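Local coordinates for protein 3',5'-cyclic-nucleotide phosphodiesterase 1 (Saccharomyces cerevisiae, PDB 4OJV) that belongs to the class-II cyclic-nucleotide phosphodiesterases, metal-dependent enzymes of the metallo-hydrolase/oxidoreductase clan, and carries two zinc ions, at residues V322-V327 with L356-A361. Residues are numbered along the deposited sequence; the frame is centred on the assembly and turned at random.
Sequences VIVTHV and LRISIA. With ZN (zinc ion), chain E.
Val322 and Val324 pair with Ile358 and Ile360 in parallel strands, joined by four nearly straight backbone hydrogen bonds: Val322 N to Arg357 O, Ser359 N to Val322 O, Val324 N to Ser359 O (2.8 Å) and Ala361 N to Val324 O. The valine face buries most surface. Val324 meets two isoleucines of the neighbouring strand, its CG2 3.8 Å from Ile358 CG2 and its CB 3.8 Å from Ile360 CD1; Ile360 CD1 reaches it because chi2 (-63°) folds the chain back toward Val324. Helix 336-350 covers this face through Leu341 and Leu344, completing a beta-alpha-beta crossover at the edge of one sheet of the metallo-beta-lactamase-type fold. On the other face, Ile323 CG2 lies 3.7 Å from Ala361 CB, while its CD1 comes only within 4.0 Å of Ser359 CB; Ser359 OG hydrogen-bonds to Asp81 N. At the partly exposed end, Leu356, ahead of strand 357-360, still packs CD1 on Val322 CG2 (3.7 Å), whereas the Arg357 side chain extends from the strand pair to a salt bridge with Asp355. Just past strand 322-325, His326 binds one of two zinc ions through NE2 at 2.1 Å, with Asp132, His133, Asp244 and a water among its other ligands, while Ser281 OG hydrogen-bonds its ND1.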
loop_
_atom_site.group_PDB
_atom_site.type_symbol
_atom_site.label_atom_id
_atom_site.label_comp_id
_atom_site.label_asym_id
_atom_site.label_seq_id
_atom_site.Cartn_x
_atom_site.Cartn_y
_atom_site.Cartn_z
ATOM N N VAL A 322 13.648 15.038 -18.381
ATOM C CA VAL A 322 13.062 13.707 -18.308
ATOM C C VAL A 322 13.204 13.214 -16.877
ATOM O O VAL A 322 14.319 13.098 -16.357
ATOM C CB VAL A 322 13.730 12.740 -19.308
ATOM C CG1 VAL A 322 13.202 11.321 -19.142
ATOM C CG2 VAL A 322 13.533 13.243 -20.733
ATOM N N ILE A 323 12.057 12.966 -16.252
ATOM C CA ILE A 323 11.988 12.529 -14.861
ATOM C C ILE A 323 11.564 11.066 -14.888
ATOM O O ILE A 323 10.448 10.750 -15.283
ATOM C CB ILE A 323 10.970 13.380 -14.063
ATOM C CG1 ILE A 323 11.230 14.890 -14.236
ATOM C CG2 ILE A 323 10.932 12.959 -12.599
ATOM C CD1 ILE A 323 12.592 15.362 -13.775
ATOM N N VAL A 324 12.477 10.183 -14.497
ATOM C CA VAL A 324 12.296 8.739 -14.627
ATOM C C VAL A 324 11.573 8.204 -13.403
ATOM O O VAL A 324 11.993 8.438 -12.270
ATOM C CB VAL A 324 13.666 8.056 -14.778
ATOM C CG1 VAL A 324 13.537 6.545 -14.857
ATOM C CG2 VAL A 324 14.381 8.582 -16.014
ATOM N N THR A 325 10.485 7.484 -13.644
ATOM C CA THR A 325 9.615 6.991 -12.587
ATOM C C THR A 325 9.558 5.467 -12.584
ATOM O O THR A 325 10.065 4.806 -13.491
ATOM C CB THR A 325 8.189 7.527 -12.805
ATOM O OG1 THR A 325 7.690 6.984 -14.034
ATOM C CG2 THR A 325 8.192 9.058 -12.872
ATOM N N HIS A 326 8.925 4.912 -11.552
ATOM C CA HIS A 326 8.500 3.508 -11.553
ATOM C C HIS A 326 9.653 2.543 -11.667
ATOM O O HIS A 326 9.526 1.471 -12.240
ATOM C CB HIS A 326 7.478 3.283 -12.681
ATOM C CG HIS A 326 6.578 2.089 -12.488
ATOM N ND1 HIS A 326 6.921 0.845 -12.888
ATOM C CD2 HIS A 326 5.288 1.997 -11.985
ATOM C CE1 HIS A 326 5.918 -0.002 -12.615
ATOM N NE2 HIS A 326 4.914 0.697 -12.076
ATOM N N VAL A 327 10.803 2.902 -11.108
ATOM C CA VAL A 327 11.928 1.973 -11.106
ATOM C C VAL A 327 11.630 0.847 -10.114
ATOM O O VAL A 327 11.216 1.090 -8.978
ATOM C CB VAL A 327 13.265 2.672 -10.783
ATOM C CG1 VAL A 327 14.402 1.660 -10.696
ATOM C CG2 VAL A 327 13.575 3.724 -11.841
ATOM N N LEU A 356 19.869 17.049 -22.967
ATOM C CA LEU A 356 18.774 16.364 -22.304
ATOM C C LEU A 356 19.121 16.212 -20.827
ATOM O O LEU A 356 20.238 15.815 -20.491
ATOM C CB LEU A 356 18.597 15.000 -22.968
ATOM C CG LEU A 356 17.446 14.095 -22.551
ATOM C CD1 LEU A 356 16.110 14.758 -22.844
ATOM C CD2 LEU A 356 17.552 12.767 -23.280
ATOM N N ARG A 357 18.175 16.537 -19.945
ATOM C CA ARG A 357 18.429 16.532 -18.506
ATOM C C ARG A 357 17.604 15.434 -17.853
ATOM O O ARG A 357 16.374 15.520 -17.793
ATOM C CB ARG A 357 18.104 17.895 -17.905
ATOM C CG ARG A 357 18.996 18.984 -18.468
ATOM C CD ARG A 357 18.336 20.336 -18.461
ATOM N NE ARG A 357 19.179 21.296 -19.165
ATOM C CZ ARG A 357 19.206 22.592 -18.897
ATOM N NH1 ARG A 357 18.439 23.092 -17.935
ATOM N NH2 ARG A 357 20.015 23.386 -19.586
ATOM N N ILE A 358 18.288 14.384 -17.407
ATOM C CA ILE A 358 17.641 13.179 -16.897
ATOM C C ILE A 358 17.829 13.100 -15.391
ATOM O O ILE A 358 18.943 13.232 -14.883
ATOM C CB ILE A 358 18.169 11.901 -17.591
ATOM C CG1 ILE A 358 18.174 12.072 -19.120
ATOM C CG2 ILE A 358 17.344 10.694 -17.156
ATOM C CD1 ILE A 358 18.733 10.885 -19.876
ATOM N N SER A 359 16.715 12.899 -14.689
ATOM C CA SER A 359 16.706 12.753 -13.240
ATOM C C SER A 359 15.800 11.590 -12.881
ATOM O O SER A 359 14.858 11.283 -13.610
ATOM C CB SER A 359 16.154 14.017 -12.567
ATOM O OG SER A 359 16.928 15.160 -12.877
ATOM N N ILE A 360 16.063 10.958 -11.745
ATOM C CA ILE A 360 15.144 9.960 -11.197
ATOM C C ILE A 360 14.173 10.681 -10.270
ATOM O O ILE A 360 14.590 11.515 -9.467
ATOM C CB ILE A 360 15.901 8.862 -10.400
ATOM C CG1 ILE A 360 17.025 8.219 -11.235
ATOM C CG2 ILE A 360 14.933 7.818 -9.853
ATOM C CD1 ILE A 360 16.586 7.472 -12.476
ATOM N N ALA A 361 12.883 10.348 -10.373
ATOM C CA ALA A 361 11.862 10.848 -9.446
ATOM C C ALA A 361 12.108 10.322 -8.042
ATOM O O ALA A 361 12.263 9.118 -7.853
ATOM C CB ALA A 361 10.471 10.433 -9.899
HETATM ZN ZN ZN E . 2.926 0.012 -12.204
HETATM O O HOH W 1 1.483 -1.339 -12.600
#